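PDB 4FTD: uncharacterized protein from Bacteroides eggerthii, which is of unknown function but joins an immunoglobulin-like domain to a six-bladed beta-propeller and may take part in carbohydrate metabolism. Local coordinates for residues E39-D50 and K99-V109. Numbering follows the deposited sequence. Where two conformers were deposited one is given.
Sequences EAKKTINFPRLD and KDYLMKVRKRV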
# COMPACT_ATOMS: atom_id res chain seq x y z
N GLU A 39 -17.60 14.89 -37.54
CA GLU A 39 -18.64 15.34 -38.47
C GLU A 39 -19.91 14.48 -38.48
O GLU A 39 -21.00 15.02 -38.65
CB GLU A 39 -18.07 15.46 -39.89
CG GLU A 39 -19.06 16.00 -40.93
CD GLU A 39 -19.56 17.39 -40.61
OE1 GLU A 39 -18.79 18.16 -39.99
OE2 GLU A 39 -20.70 17.72 -40.98
N ALA A 40 -19.77 13.16 -38.33
CA ALA A 40 -20.93 12.26 -38.34
C ALA A 40 -21.81 12.54 -37.12
O ALA A 40 -23.04 12.60 -37.24
CB ALA A 40 -20.50 10.79 -38.37
N LYS A 41 -21.16 12.76 -35.97
CA LYS A 41 -21.87 13.04 -34.71
C LYS A 41 -22.17 14.53 -34.48
O LYS A 41 -22.92 14.88 -33.56
CB LYS A 41 -21.06 12.49 -33.53
CG LYS A 41 -20.96 10.97 -33.57
CD LYS A 41 -19.98 10.43 -32.54
CE LYS A 41 -19.81 8.92 -32.72
NZ LYS A 41 -18.62 8.40 -32.00
N LYS A 42 -21.61 15.40 -35.34
CA LYS A 42 -21.79 16.84 -35.22
C LYS A 42 -21.37 17.32 -33.81
O LYS A 42 -22.13 17.99 -33.12
CB LYS A 42 -23.25 17.26 -35.54
CG LYS A 42 -23.88 16.66 -36.80
CD LYS A 42 -23.28 17.13 -38.13
CE LYS A 42 -23.81 16.26 -39.27
NZ LYS A 42 -22.91 16.20 -40.46
N THR A 43 -20.17 16.94 -33.38
CA THR A 43 -19.64 17.36 -32.08
C THR A 43 -18.27 17.98 -32.25
O THR A 43 -17.55 17.73 -33.24
CB THR A 43 -19.52 16.18 -31.09
OG1 THR A 43 -18.57 15.25 -31.60
CG2 THR A 43 -20.89 15.46 -30.90
N ILE A 44 -17.92 18.82 -31.29
CA ILE A 44 -16.62 19.44 -31.22
C ILE A 44 -16.13 19.27 -29.79
O ILE A 44 -16.85 19.57 -28.84
CB ILE A 44 -16.65 20.95 -31.57
CG1 ILE A 44 -17.30 21.23 -32.96
CG2 ILE A 44 -15.23 21.53 -31.50
CD1 ILE A 44 -17.78 22.68 -33.17
N ASN A 45 -14.91 18.77 -29.65
CA ASN A 45 -14.22 18.66 -28.35
C ASN A 45 -12.86 19.34 -28.37
O ASN A 45 -12.28 19.60 -29.42
CB ASN A 45 -14.09 17.19 -27.90
CG ASN A 45 -15.40 16.63 -27.45
OD1 ASN A 45 -15.78 16.82 -26.31
ND2 ASN A 45 -16.16 16.07 -28.38
N PHE A 46 -12.37 19.64 -27.17
CA PHE A 46 -11.06 20.22 -26.94
C PHE A 46 -10.40 19.52 -25.79
O PHE A 46 -11.09 18.99 -24.93
CB PHE A 46 -11.21 21.70 -26.54
CG PHE A 46 -11.83 22.55 -27.61
CD1 PHE A 46 -13.21 22.71 -27.67
CD2 PHE A 46 -11.03 23.19 -28.55
CE1 PHE A 46 -13.79 23.49 -28.66
CE2 PHE A 46 -11.60 23.95 -29.56
CZ PHE A 46 -12.98 24.11 -29.61
N PRO A 47 -9.07 19.57 -25.72
CA PRO A 47 -8.43 19.14 -24.46
C PRO A 47 -8.96 19.99 -23.29
O PRO A 47 -9.47 21.11 -23.48
CB PRO A 47 -6.94 19.38 -24.69
CG PRO A 47 -6.78 19.94 -26.06
CD PRO A 47 -8.11 19.94 -26.77
N ARG A 48 -8.88 19.44 -22.09
CA ARG A 48 -9.39 20.13 -20.92
C ARG A 48 -8.59 21.41 -20.72
O ARG A 48 -7.39 21.43 -20.92
CB ARG A 48 -9.31 19.23 -19.68
CG ARG A 48 -10.19 17.99 -19.78
CD ARG A 48 -9.95 17.00 -18.65
NE ARG A 48 -11.02 15.99 -18.66
CZ ARG A 48 -12.24 16.16 -18.15
NH1 ARG A 48 -12.62 17.29 -17.52
NH2 ARG A 48 -13.12 15.18 -18.24
N LEU A 49 -9.26 22.49 -20.34
CA LEU A 49 -8.62 23.78 -20.19
C LEU A 49 -8.32 24.09 -18.72
O LEU A 49 -9.01 23.60 -17.79
CB LEU A 49 -9.53 24.88 -20.77
CG LEU A 49 -10.00 24.68 -22.21
CD1 LEU A 49 -10.78 25.92 -22.67
CD2 LEU A 49 -8.80 24.44 -23.12
N ASP A 50 -7.34 24.96 -18.51
CA ASP A 50 -6.97 25.39 -17.17
C ASP A 50 -8.18 25.98 -16.50
O ASP A 50 -8.90 26.75 -17.12
CB ASP A 50 -5.87 26.44 -17.18
CG ASP A 50 -4.63 25.97 -17.84
OD1 ASP A 50 -4.36 24.76 -17.73
OD2 ASP A 50 -3.94 26.80 -18.49
N LYS A 99 -25.96 24.51 -40.09
CA LYS A 99 -25.62 23.24 -39.45
C LYS A 99 -25.21 23.53 -38.03
O LYS A 99 -24.41 24.43 -37.78
CB LYS A 99 -24.48 22.53 -40.19
CG LYS A 99 -24.15 21.14 -39.63
CD LYS A 99 -23.05 20.43 -40.41
CE LYS A 99 -23.54 19.81 -41.71
NZ LYS A 99 -22.39 19.37 -42.56
N ASP A 100 -25.76 22.77 -37.10
CA ASP A 100 -25.46 22.92 -35.68
C ASP A 100 -24.53 21.80 -35.17
O ASP A 100 -24.77 20.62 -35.40
CB ASP A 100 -26.75 22.91 -34.87
CG ASP A 100 -27.56 24.22 -34.98
OD1 ASP A 100 -27.06 25.23 -35.52
OD2 ASP A 100 -28.71 24.24 -34.48
N TYR A 101 -23.46 22.21 -34.50
CA TYR A 101 -22.50 21.31 -33.86
C TYR A 101 -22.66 21.52 -32.36
O TYR A 101 -22.90 22.65 -31.92
CB TYR A 101 -21.06 21.68 -34.29
CG TYR A 101 -20.73 21.35 -35.73
CD1 TYR A 101 -21.04 22.23 -36.76
CD2 TYR A 101 -20.07 20.17 -36.05
CE1 TYR A 101 -20.71 21.94 -38.08
CE2 TYR A 101 -19.75 19.88 -37.37
CZ TYR A 101 -20.08 20.77 -38.37
OH TYR A 101 -19.78 20.50 -39.69
N LEU A 102 -22.54 20.44 -31.59
CA LEU A 102 -22.56 20.51 -30.13
C LEU A 102 -21.11 20.61 -29.66
O LEU A 102 -20.33 19.64 -29.78
CB LEU A 102 -23.25 19.27 -29.52
CG LEU A 102 -24.76 19.40 -29.47
CD1 LEU A 102 -25.39 18.12 -28.90
CD2 LEU A 102 -25.10 20.64 -28.64
N MSE A 103 -20.76 21.78 -29.13
CA MSE A 103 -19.39 22.07 -28.75
C MSE A 103 -19.20 22.01 -27.25
O MSE A 103 -19.79 22.80 -26.53
CB MSE A 103 -18.96 23.43 -29.30
CG MSE A 103 -17.52 23.78 -28.96
SE MSE A 103 -16.89 25.35 -29.92
CE MSE A 103 -16.04 26.39 -28.40
N LYS A 104 -18.36 21.07 -26.79
CA LYS A 104 -18.13 20.83 -25.37
C LYS A 104 -16.78 21.39 -24.93
O LYS A 104 -15.76 21.11 -25.57
CB LYS A 104 -18.20 19.33 -25.05
CG LYS A 104 -18.15 19.00 -23.55
CD LYS A 104 -17.99 17.51 -23.32
CE LYS A 104 -19.24 16.73 -23.74
NZ LYS A 104 -19.07 15.29 -23.46
N VAL A 105 -16.80 22.20 -23.87
CA VAL A 105 -15.59 22.72 -23.25
C VAL A 105 -15.53 22.15 -21.82
O VAL A 105 -16.54 22.17 -21.11
CB VAL A 105 -15.53 24.26 -23.24
CG1 VAL A 105 -14.33 24.73 -22.44
CG2 VAL A 105 -15.45 24.83 -24.67
N ARG A 106 -14.34 21.68 -21.44
CA ARG A 106 -14.09 20.98 -20.18
C ARG A 106 -12.93 21.58 -19.39
O ARG A 106 -11.96 22.02 -19.99
CB ARG A 106 -13.77 19.53 -20.49
CG ARG A 106 -14.91 18.81 -21.18
CD ARG A 106 -14.53 17.39 -21.53
NE ARG A 106 -13.50 17.37 -22.57
CZ ARG A 106 -12.58 16.42 -22.72
NH1 ARG A 106 -12.52 15.39 -21.88
NH2 ARG A 106 -11.68 16.51 -23.69
N LYS A 107 -13.07 21.59 -18.05
CA LYS A 107 -12.03 22.05 -17.13
C LYS A 107 -11.12 20.88 -16.82
O LYS A 107 -11.56 19.72 -16.76
CB LYS A 107 -12.59 22.53 -15.76
CG LYS A 107 -13.42 23.80 -15.75
CD LYS A 107 -14.04 24.07 -14.37
CE LYS A 107 -14.98 25.27 -14.42
NZ LYS A 107 -15.61 25.56 -13.10
N ARG A 108 -9.85 21.18 -16.56
CA ARG A 108 -8.93 20.17 -16.04
C ARG A 108 -9.37 19.73 -14.65
O ARG A 108 -9.89 20.54 -13.89
CB ARG A 108 -7.52 20.70 -15.97
CG ARG A 108 -6.93 20.84 -17.35
CD ARG A 108 -5.63 21.57 -17.28
NE ARG A 108 -4.69 20.81 -16.47
CZ ARG A 108 -3.63 21.33 -15.87
NH1 ARG A 108 -3.34 22.64 -15.96
NH2 ARG A 108 -2.85 20.54 -15.16
N VAL A 109 -9.17 18.45 -14.36
CA VAL A 109 -9.55 17.85 -13.10
C VAL A 109 -8.28 17.25 -12.51
O VAL A 109 -7.73 16.32 -13.10
CB VAL A 109 -10.64 16.77 -13.31
CG1 VAL A 109 -10.93 16.02 -12.02
CG2 VAL A 109 -11.89 17.41 -13.89
O HOH W 1 -14.18 18.92 -24.94
O HOH W 2 -15.97 14.53 -24.73
O HOH W 3 -12.22 21.06 -23.39
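Thr43 and Ile44 pair in parallel with Leu102 and Met103 in the mixed sheet of the immunoglobulin-like domain, the brief strand 43-45 running 24° from strand 99-106. Three backbone bonds define this pairing, Lys104 N to Ile44 O being nearly straight. One residue of register is then lost: water 1 accepts from Phe46 N and Arg106 NE where the backbones part, and pairing resumes with Leu49 N donating to Arg106 O.

Apolar packing follows on the face bearing Ile44 and Met103, which also pack on Ile20 of strand 17-22. Ile44 CD1 lies 3.6 Å from Tyr101 CB, while SE of Met103, a selenomethionine, lies 5.1 Å from the Phe46 ring centroid, 84° off the ring normal, an edge-on Met-aromatic contact.

Polar contacts concentrate where Glu39 meets Lys99 and Tyr101. CG anti to the backbone N (chi1 -176°) and a bend at chi2 bring the carboxylate to the Tyr101 ring edge, whose OH donates to the syn lone pair of Glu39 OE1 at 2.6 Å. Lys99 NZ (2.8 Å) and Lys42 NZ (2.7 Å) salt-bridge Glu39 OE2 from either side of the carboxylate plane. An alanine in place of Glu39 is likely to leave these ammonium groups, 3.8 Å apart at NZ, without their shared counter-charge.

Each of two arginines gives a carbonyl one bond. At the gap, Arg106 NH2 donates to Phe46 O and salt-bridges the C-terminal carboxylate of Asp453; Arg48 CG lies over the centre of one face of the Arg106 guanidinium. Arg48 NH1 meets Lys107 O at 2.8 Å, within its own guanidinium plane. Last, Asp50, also paired with Lys31, takes Arg108 NH1 on OD1 at 2.9 Å.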